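Local coordinates for zinc uptake regulation protein (Escherichia coli, PDB 4MTE) that represses zinc-uptake genes such as znuACB by binding their operator DNA as a winged-helix repressor that uses zinc as its cofactor, at residues R28-V31 against L32-S36; A44-L47 against L48-L51; L67-L70 against L71-F75. All coordinates share one frame; numbering follows the deposited sequence.

All three are short-range contacts along helices of the winged-helix DNA-binding region, the third running on into the turn that follows; their centres lie 11 to 17 Å apart. Contact 1, on helix 26-36, is in touch with both others: Val31 and Met35 reach Leu47 of contact 2 and Leu70 and Leu67 of contact 3. All are partly buried, but contact 1 has no exposed residue, while contact 2 exposes Asp46 and Asp49 and contact 3 Asp68 and Glu72. Contact 1 carries a salt bridge and a phosphate-binding arginine. In contact 2 a tyrosine reads bases. Contact 3 closes its helix with a Schellman motif and aromatic packing, near a zinc site rather than against the DNA bases.

Contact 1 of 3, residues R28-V31 against L32-S36; sequences RLEV and LRLMS. With nucleotides of chain E.
Arg33 turns back one helical turn onto Glu30 on helix 26-36 of the winged-helix domain, where residues 28-31 and 32-36 form one continuous run. Four i to i+4 backbone bonds, Leu32 to Arg28 through Met35 to Val31, mark it as regular alpha-helix. Arg33 can be followed outward. Its CB lies 3.7 Å from Leu29 O. With chi1 at 60°, CG takes the crowded position between backbone N and carbonyl carbon, which brings it to 3.0 Å from Glu30 O. CD then passes 3.4 Å from Glu30 OE1, and a bend at chi3 brings the guanidinium round, so that NH1 reaches Glu30 OE2 at 3.1 Å. OE2 meets the edge of the guanidinium, but the two planes are turned 37° apart and the N-H...O angle is 129°, so the hydrogen bond within this salt bridge is weak. The same OE2 lies 3.5 Å from Leu34 CG, and Glu30 CG is 3.8 Å from Leu34 CD1, where the two chains cross. With an alanine at Glu30 the guanidinium of Arg33 is likely to lose its carboxylate mate and be freer to turn, and Leu34 to lose cover on one side. On the inward side, Val31 CG1 approaches Met35 SD at 4.3 Å, and both side chains pack on Leu47 of helix 44-52. Arg28, extended from CG to NE, leaves the helix altogether: it makes a cation-pi contact with Phe69, and its NH1 bonds both Arg23 O and, at 3.0 Å, phosphate oxygen OP1 of DG5 of chain E.

Contact 2 of 3, residues A44-L47 against L48-L51; sequences AYDL and LDLL. With nucleotides of chain F.
Ala44 O accepts Leu48 N at 2.8 Å, the first of four successive i to i+4 bonds that make residues 44-47 and 48-51 a single run of alpha-helix. Asp49 N to Tyr45 O follows, also at 2.8 Å, and then Leu50 to Asp46 and Leu51 to Leu47. The N-H...O angles run from 146° for Leu48 N to Ala44 O up to 160° for Leu50 N to Asp46 O. Ser43 OG, just ahead of the helix, bonds Asp46 N near its start.

Tyr45 and Leu48 lie side by side and point the same way, with Tyr45 CD1 3.9 Å from Leu48 CD2. That methyl meets the ring obliquely. Tyr45 CG stands anti to the carbonyl carbon (chi1 -82°), a setting that carries the ring off the start of the helix to the DNA. There the methyl C7 of DT20 of chain F sits over one ring face, 3.4 Å from Tyr45 CZ. N7 of DA21 of chain F lies at the edge of the ring, near its plane, and accepts a hydrogen bond from Tyr45 OH at 2.9 Å. Since adenine N7 and the thymine methyl both face the major groove, one side chain contacts two successive bases there.

The flank away from the core carries like charges: Asp46 OD1 and Asp49 OD2 are 4.4 Å apart on exposed residues, where solvent probably eases their repulsion.

Helices 44-52 and 60-72 belong to the helix-turn-helix of the winged-helix domain, and Tyr45 adds its base contacts from the first of them. Leu51 turns inward onto Leu34 of helix 26-36. Leu47 and Leu48 rest on Val63 of helix 60-72, and Ala44 meets Tyr64 there, so helix 44-52 packs against both helices while its first turn, following strand 42-43, meets the DNA.

Contact 3 of 3, residues L67-L70 against L71-F75; sequences LDFL and LEQGF
Leu70 O receives Phe75 N at 2.9 Å, a bond spanning five residues that closes helix 60-72 as a Schellman motif. Gly74, with phi at 84°, makes the reversal, and its N gives a weak bond of 3.1 Å to Leu71 O. Before the turn the usual helical bonds satisfy the carbonyls: Leu67 O takes Leu71 N, Asp68 O takes Glu72 N, and Phe69 O takes Gln73 N.

Gln73 has both polar and apolar duties. Its OE1 is held by Arg20 NH1, while its CG makes a CH-pi contact over one face of Phe69, 3.9 Å from the ring centroid and 18° off the normal. The ring gets there because Phe69 CG stands anti to the backbone N (chi1 174°), which swings its CZ to 3.7 Å from Gln73 CG. Gln73 CB in turn lies over one face of Phe75, towards the rim. Leu70 CD2 comes up to the edge of the Phe75 ring, 3.9 Å from Phe75 CD2, the two side chains crossing at about a right angle.

Phe75 also packs on Ala13 and Cys17 of helix 6-20. The last-turn carbonyls are thus paired within the chain and the Gln73 amide oxygen is taken by Arg20, while the backbone of Phe75 bonds that of Cys88, just after strand 84-87, joining the end of the helix to a ligand of the zinc completed by His77, His96 and Glu111.

Contact 1 of 3, residues R28-V31 against L32-S36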
loop_
_atom_site.group_PDB
_atom_site.type_symbol
_atom_site.label_atom_id
_atom_site.label_comp_id
_atom_site.label_asym_id
_atom_site.label_seq_id
_atom_site.Cartn_x
_atom_site.Cartn_y
_atom_site.Cartn_z
ATOM N N ARG D 28 -4.382 28.886 -11.928
ATOM C CA ARG D 28 -4.595 28.082 -13.126
ATOM C C ARG D 28 -3.522 28.391 -14.168
ATOM O O ARG D 28 -3.031 27.499 -14.867
ATOM C CB ARG D 28 -5.989 28.362 -13.687
ATOM C CG ARG D 28 -7.108 28.018 -12.715
ATOM C CD ARG D 28 -8.444 28.615 -13.130
ATOM N NE ARG D 28 -9.538 28.130 -12.291
ATOM C CZ ARG D 28 -10.809 28.499 -12.416
ATOM N NH1 ARG D 28 -11.168 29.367 -13.351
ATOM N NH2 ARG D 28 -11.724 27.996 -11.600
ATOM N N LEU D 29 -3.146 29.662 -14.239
ATOM C CA LEU D 29 -2.100 30.117 -15.144
ATOM C C LEU D 29 -0.751 29.515 -14.752
ATOM O O LEU D 29 -0.036 28.958 -15.592
ATOM C CB LEU D 29 -2.019 31.644 -15.104
ATOM C CG LEU D 29 -1.106 32.328 -16.119
ATOM C CD1 LEU D 29 -1.570 32.054 -17.546
ATOM C CD2 LEU D 29 -1.059 33.821 -15.837
ATOM N N GLU D 30 -0.416 29.628 -13.468
ATOM C CA GLU D 30 0.830 29.082 -12.933
ATOM C C GLU D 30 0.909 27.587 -13.209
ATOM O O GLU D 30 1.943 27.070 -13.632
ATOM C CB GLU D 30 0.930 29.332 -11.425
ATOM C CG GLU D 30 2.163 28.712 -10.763
ATOM C CD GLU D 30 3.464 29.339 -11.226
ATOM O OE1 GLU D 30 3.426 30.452 -11.793
ATOM O OE2 GLU D 30 4.528 28.718 -11.018
ATOM N N VAL D 31 -0.197 26.895 -12.965
ATOM C CA VAL D 31 -0.263 25.461 -13.199
ATOM C C VAL D 31 -0.024 25.195 -14.676
ATOM O O VAL D 31 0.789 24.342 -15.040
ATOM C CB VAL D 31 -1.632 24.885 -12.769
ATOM C CG1 VAL D 31 -1.763 23.423 -13.180
ATOM C CG2 VAL D 31 -1.814 25.029 -11.265
ATOM N N LEU D 32 -0.731 25.941 -15.519
ATOM C CA LEU D 32 -0.589 25.811 -16.964
ATOM C C LEU D 32 0.869 25.950 -17.403
ATOM O O LEU D 32 1.398 25.087 -18.110
ATOM C CB LEU D 32 -1.454 26.855 -17.674
ATOM C CG LEU D 32 -1.564 26.758 -19.197
ATOM C CD1 LEU D 32 -2.012 25.367 -19.646
ATOM C CD2 LEU D 32 -2.519 27.831 -19.706
ATOM N N ARG D 33 1.527 27.023 -16.976
ATOM C CA ARG D 33 2.915 27.235 -17.370
ATOM C C ARG D 33 3.817 26.140 -16.809
ATOM O O ARG D 33 4.665 25.613 -17.526
ATOM C CB ARG D 33 3.419 28.623 -16.959
ATOM C CG ARG D 33 3.374 28.910 -15.473
ATOM C CD ARG D 33 4.104 30.199 -15.139
ATOM N NE ARG D 33 5.503 30.136 -15.551
ATOM C CZ ARG D 33 6.481 29.602 -14.825
ATOM N NH1 ARG D 33 6.231 29.082 -13.630
ATOM N NH2 ARG D 33 7.719 29.589 -15.297
ATOM N N LEU D 34 3.619 25.786 -15.540
ATOM C CA LEU D 34 4.410 24.726 -14.917
ATOM C C LEU D 34 4.285 23.432 -15.707
ATOM O O LEU D 34 5.259 22.702 -15.879
ATOM C CB LEU D 34 3.973 24.490 -13.470
ATOM C CG LEU D 34 4.390 25.540 -12.440
ATOM C CD1 LEU D 34 3.750 25.228 -11.092
ATOM C CD2 LEU D 34 5.907 25.633 -12.312
ATOM N N MET D 35 3.081 23.156 -16.192
ATOM C CA MET D 35 2.862 21.992 -17.038
ATOM C C MET D 35 3.532 22.184 -18.391
ATOM O O MET D 35 4.084 21.243 -18.958
ATOM C CB MET D 35 1.368 21.746 -17.232
ATOM C CG MET D 35 0.671 21.200 -16.000
ATOM S SD MET D 35 -1.007 20.650 -16.350
ATOM C CE MET D 35 -0.678 19.188 -17.331
ATOM N N SER D 36 3.481 23.408 -18.906
ATOM C CA SER D 36 4.064 23.712 -20.208
ATOM C C SER D 36 5.585 23.526 -20.234
ATOM O O SER D 36 6.166 23.277 -21.292
ATOM C CB SER D 36 3.700 25.136 -20.631
ATOM O OG SER D 36 4.574 26.088 -20.053
ATOM P P DG E 5 -14.669 29.921 -11.350
ATOM O OP1 DG E 5 -13.873 30.372 -12.514
ATOM O OP2 DG E 5 -15.181 28.532 -11.302
ATOM O "O5'" DG E 5 -13.816 30.184 -10.026
ATOM C "C5'" DG E 5 -13.288 31.485 -9.808
ATOM C "C4'" DG E 5 -12.601 31.588 -8.460
ATOM O "O4'" DG E 5 -13.601 31.539 -7.414
ATOM C "C3'" DG E 5 -11.589 30.485 -8.163
ATOM O "O3'" DG E 5 -10.300 31.088 -8.041
ATOM C "C2'" DG E 5 -12.094 29.816 -6.879
ATOM C "C1'" DG E 5 -13.112 30.801 -6.315
ATOM N N9 DG E 5 -14.270 30.211 -5.647
ATOM C C8 DG E 5 -15.271 29.459 -6.216
ATOM N N7 DG E 5 -16.183 29.081 -5.363
ATOM C C5 DG E 5 -15.762 29.624 -4.154
ATOM C C6 DG E 5 -16.343 29.555 -2.867
ATOM O O6 DG E 5 -17.385 28.978 -2.527
ATOM N N1 DG E 5 -15.591 30.248 -1.919
ATOM C C2 DG E 5 -14.421 30.923 -2.183
ATOM N N2 DG E 5 -13.823 31.537 -1.150
ATOM N N3 DG E 5 -13.864 30.996 -3.384
ATOM C C4 DG E 5 -14.587 30.327 -4.314
#

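Contact 2 of 3, residues A44-L47 against L48-L51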
loop_
_atom_site.group_PDB
_atom_site.type_symbol
_atom_site.label_atom_id
_atom_site.label_comp_id
_atom_site.label_asym_id
_atom_site.label_seq_id
_atom_site.Cartn_x
_atom_site.Cartn_y
_atom_site.Cartn_z
ATOM N N ALA D 44 -0.218 14.688 -10.761
ATOM C CA ALA D 44 -0.842 15.766 -10.005
ATOM C C ALA D 44 0.009 16.188 -8.808
ATOM O O ALA D 44 0.174 17.379 -8.545
ATOM C CB ALA D 44 -2.230 15.344 -9.546
ATOM N N TYR D 45 0.557 15.214 -8.090
ATOM C CA TYR D 45 1.335 15.502 -6.885
ATOM C C TYR D 45 2.742 16.020 -7.191
ATOM O O TYR D 45 3.303 16.794 -6.415
ATOM C CB TYR D 45 1.386 14.278 -5.970
ATOM C CG TYR D 45 0.144 14.147 -5.118
ATOM C CD1 TYR D 45 0.144 14.531 -3.783
ATOM C CD2 TYR D 45 -1.042 13.670 -5.659
ATOM C CE1 TYR D 45 -0.997 14.424 -3.006
ATOM C CE2 TYR D 45 -2.187 13.562 -4.890
ATOM C CZ TYR D 45 -2.161 13.942 -3.565
ATOM O OH TYR D 45 -3.300 13.834 -2.796
ATOM N N ASP D 46 3.309 15.606 -8.319
ATOM C CA ASP D 46 4.565 16.190 -8.780
ATOM C C ASP D 46 4.320 17.660 -9.102
ATOM O O ASP D 46 5.083 18.546 -8.703
ATOM C CB ASP D 46 5.080 15.463 -10.025
ATOM C CG ASP D 46 5.600 14.069 -9.722
ATOM O OD1 ASP D 46 5.961 13.800 -8.556
ATOM O OD2 ASP D 46 5.657 13.243 -10.658
ATOM N N LEU D 47 3.227 17.906 -9.816
ATOM C CA LEU D 47 2.815 19.254 -10.182
ATOM C C LEU D 47 2.548 20.063 -8.919
ATOM O O LEU D 47 2.899 21.241 -8.829
ATOM C CB LEU D 47 1.553 19.182 -11.038
ATOM C CG LEU D 47 1.085 20.447 -11.751
ATOM C CD1 LEU D 47 2.146 20.974 -12.715
ATOM C CD2 LEU D 47 -0.211 20.130 -12.480
ATOM N N LEU D 48 1.929 19.411 -7.940
ATOM C CA LEU D 48 1.694 20.017 -6.638
ATOM C C LEU D 48 3.024 20.412 -6.008
ATOM O O LEU D 48 3.177 21.531 -5.521
ATOM C CB LEU D 48 0.953 19.045 -5.719
ATOM C CG LEU D 48 0.686 19.509 -4.286
ATOM C CD1 LEU D 48 -0.072 20.831 -4.252
ATOM C CD2 LEU D 48 -0.079 18.429 -3.533
ATOM N N ASP D 49 3.983 19.489 -6.027
ATOM C CA ASP D 49 5.313 19.750 -5.481
ATOM C C ASP D 49 5.984 20.932 -6.183
ATOM O O ASP D 49 6.600 21.773 -5.532
ATOM C CB ASP D 49 6.204 18.505 -5.584
ATOM C CG ASP D 49 5.847 17.435 -4.563
ATOM O OD1 ASP D 49 5.356 17.784 -3.469
ATOM O OD2 ASP D 49 6.070 16.240 -4.854
ATOM N N LEU D 50 5.866 20.998 -7.506
ATOM C CA LEU D 50 6.390 22.143 -8.250
ATOM C C LEU D 50 5.696 23.430 -7.820
ATOM O O LEU D 50 6.342 24.452 -7.587
ATOM C CB LEU D 50 6.194 21.951 -9.754
ATOM C CG LEU D 50 6.989 20.835 -10.430
ATOM C CD1 LEU D 50 6.663 20.803 -11.917
ATOM C CD2 LEU D 50 8.490 21.003 -10.202
ATOM N N LEU D 51 4.374 23.368 -7.717
ATOM C CA LEU D 51 3.567 24.533 -7.379
ATOM C C LEU D 51 3.881 25.072 -5.980
ATOM O O LEU D 51 3.588 26.229 -5.677
ATOM C CB LEU D 51 2.084 24.171 -7.479
ATOM C CG LEU D 51 1.060 25.304 -7.384
ATOM C CD1 LEU D 51 1.209 26.283 -8.544
ATOM C CD2 LEU D 51 -0.344 24.721 -7.336
ATOM P P DT F 20 0.752 8.601 -8.353
ATOM O OP1 DT F 20 1.050 8.292 -9.769
ATOM O OP2 DT F 20 1.454 9.711 -7.673
ATOM O "O5'" DT F 20 -0.820 8.855 -8.217
ATOM C "C5'" DT F 20 -1.709 7.915 -8.803
ATOM C "C4'" DT F 20 -3.151 8.223 -8.442
ATOM O "O4'" DT F 20 -3.330 8.158 -7.002
ATOM C "C3'" DT F 20 -3.640 9.608 -8.871
ATOM O "O3'" DT F 20 -4.749 9.473 -9.759
ATOM C "C2'" DT F 20 -4.026 10.282 -7.558
ATOM C "C1'" DT F 20 -4.348 9.082 -6.684
ATOM N N1 DT F 20 -4.359 9.391 -5.224
ATOM C C2 DT F 20 -5.529 9.237 -4.510
ATOM O O2 DT F 20 -6.580 8.849 -4.992
ATOM N N3 DT F 20 -5.420 9.560 -3.184
ATOM C C4 DT F 20 -4.297 10.009 -2.512
ATOM O O4 DT F 20 -4.315 10.269 -1.311
ATOM C C5 DT F 20 -3.111 10.150 -3.320
ATOM C C7 DT F 20 -1.823 10.631 -2.713
ATOM C C6 DT F 20 -3.201 9.840 -4.620
ATOM P P DA F 21 -5.408 10.769 -10.446
ATOM O OP1 DA F 21 -6.095 10.310 -11.671
ATOM O OP2 DA F 21 -4.386 11.835 -10.513
ATOM O "O5'" DA F 21 -6.527 11.234 -9.413
ATOM C "C5'" DA F 21 -7.583 10.334 -9.145
ATOM C "C4'" DA F 21 -8.524 10.891 -8.092
ATOM O "O4'" DA F 21 -7.833 10.989 -6.825
ATOM C "C3'" DA F 21 -9.073 12.290 -8.363
ATOM O "O3'" DA F 21 -10.439 12.148 -8.715
ATOM C "C2'" DA F 21 -8.856 13.063 -7.056
ATOM C "C1'" DA F 21 -8.521 11.956 -6.065
ATOM N N9 DA F 21 -7.684 12.336 -4.932
ATOM C C8 DA F 21 -6.351 12.644 -4.929
ATOM N N7 DA F 21 -5.878 12.935 -3.736
ATOM C C5 DA F 21 -6.977 12.799 -2.905
ATOM C C6 DA F 21 -7.158 12.964 -1.517
ATOM N N6 DA F 21 -6.192 13.316 -0.661
ATOM N N1 DA F 21 -8.393 12.747 -1.033
ATOM C C2 DA F 21 -9.378 12.393 -1.861
ATOM N N3 DA F 21 -9.332 12.206 -3.174
ATOM C C4 DA F 21 -8.094 12.430 -3.630
#

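Contact 3 of 3, residues L67-L70 against L71-F75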
loop_
_atom_site.group_PDB
_atom_site.type_symbol
_atom_site.label_atom_id
_atom_site.label_comp_id
_atom_site.label_asym_id
_atom_site.label_seq_id
_atom_site.Cartn_x
_atom_site.Cartn_y
_atom_site.Cartn_z
ATOM N N LEU D 67 -6.539 21.644 -12.714
ATOM C CA LEU D 67 -6.529 20.634 -13.765
ATOM C C LEU D 67 -7.919 20.401 -14.346
ATOM O O LEU D 67 -8.065 20.249 -15.557
ATOM C CB LEU D 67 -5.949 19.319 -13.239
ATOM C CG LEU D 67 -4.431 19.298 -13.035
ATOM C CD1 LEU D 67 -4.012 18.049 -12.264
ATOM C CD2 LEU D 67 -3.693 19.379 -14.372
ATOM N N ASP D 68 -8.937 20.376 -13.490
ATOM C CA ASP D 68 -10.314 20.228 -13.956
ATOM C C ASP D 68 -10.672 21.368 -14.903
ATOM O O ASP D 68 -11.207 21.142 -15.988
ATOM C CB ASP D 68 -11.293 20.208 -12.779
ATOM C CG ASP D 68 -11.286 18.891 -12.029
ATOM O OD1 ASP D 68 -11.070 17.836 -12.664
ATOM O OD2 ASP D 68 -11.506 18.908 -10.800
ATOM N N PHE D 69 -10.374 22.594 -14.483
ATOM C CA PHE D 69 -10.607 23.763 -15.330
ATOM C C PHE D 69 -9.875 23.649 -16.671
ATOM O O PHE D 69 -10.484 23.765 -17.740
ATOM C CB PHE D 69 -10.163 25.038 -14.609
ATOM C CG PHE D 69 -10.233 26.274 -15.467
ATOM C CD1 PHE D 69 -11.417 26.983 -15.591
ATOM C CD2 PHE D 69 -9.117 26.725 -16.150
ATOM C CE1 PHE D 69 -11.482 28.116 -16.380
ATOM C CE2 PHE D 69 -9.180 27.859 -16.939
ATOM C CZ PHE D 69 -10.362 28.553 -17.052
ATOM N N LEU D 70 -8.567 23.417 -16.602
ATOM C CA LEU D 70 -7.730 23.317 -17.796
ATOM C C LEU D 70 -8.189 22.184 -18.710
ATOM O O LEU D 70 -8.116 22.292 -19.934
ATOM C CB LEU D 70 -6.269 23.102 -17.393
ATOM C CG LEU D 70 -5.637 24.228 -16.571
ATOM C CD1 LEU D 70 -4.298 23.784 -15.997
ATOM C CD2 LEU D 70 -5.481 25.494 -17.408
ATOM N N LEU D 71 -8.668 21.101 -18.110
ATOM C CA LEU D 71 -9.188 19.972 -18.871
ATOM C C LEU D 71 -10.480 20.365 -19.562
ATOM O O LEU D 71 -10.689 20.061 -20.735
ATOM C CB LEU D 71 -9.452 18.782 -17.952
ATOM C CG LEU D 71 -8.229 17.965 -17.546
ATOM C CD1 LEU D 71 -8.542 17.116 -16.321
ATOM C CD2 LEU D 71 -7.775 17.098 -18.710
ATOM N N GLU D 72 -11.348 21.040 -18.819
ATOM C CA GLU D 72 -12.627 21.479 -19.355
ATOM C C GLU D 72 -12.432 22.456 -20.513
ATOM O O GLU D 72 -13.140 22.381 -21.515
ATOM C CB GLU D 72 -13.467 22.125 -18.254
ATOM C CG GLU D 72 -14.918 22.366 -18.638
ATOM C CD GLU D 72 -15.737 22.943 -17.498
ATOM O OE1 GLU D 72 -15.191 23.084 -16.383
ATOM O OE2 GLU D 72 -16.926 23.254 -17.718
ATOM N N GLN D 73 -11.472 23.366 -20.377
ATOM C CA GLN D 73 -11.188 24.333 -21.439
ATOM C C GLN D 73 -10.323 23.746 -22.560
ATOM O O GLN D 73 -10.091 24.401 -23.575
ATOM C CB GLN D 73 -10.536 25.594 -20.859
ATOM C CG GLN D 73 -11.424 26.340 -19.866
ATOM C CD GLN D 73 -12.788 26.685 -20.441
ATOM O OE1 GLN D 73 -12.901 27.082 -21.600
ATOM N NE2 GLN D 73 -13.833 26.525 -19.637
ATOM N N GLY D 74 -9.849 22.518 -22.374
ATOM C CA GLY D 74 -9.193 21.783 -23.443
ATOM C C GLY D 74 -7.718 22.089 -23.633
ATOM O O GLY D 74 -7.139 21.743 -24.663
ATOM N N PHE D 75 -7.103 22.722 -22.640
ATOM C CA PHE D 75 -5.682 23.054 -22.701
ATOM C C PHE D 75 -4.821 21.863 -22.295
ATOM O O PHE D 75 -3.652 21.774 -22.671
ATOM C CB PHE D 75 -5.382 24.241 -21.786
ATOM C CG PHE D 75 -6.219 25.451 -22.076
ATOM C CD1 PHE D 75 -6.586 25.754 -23.375
ATOM C CD2 PHE D 75 -6.651 26.275 -21.055
ATOM C CE1 PHE D 75 -7.359 26.858 -23.649
ATOM C CE2 PHE D 75 -7.428 27.382 -21.327
ATOM C CZ PHE D 75 -7.780 27.672 -22.627
#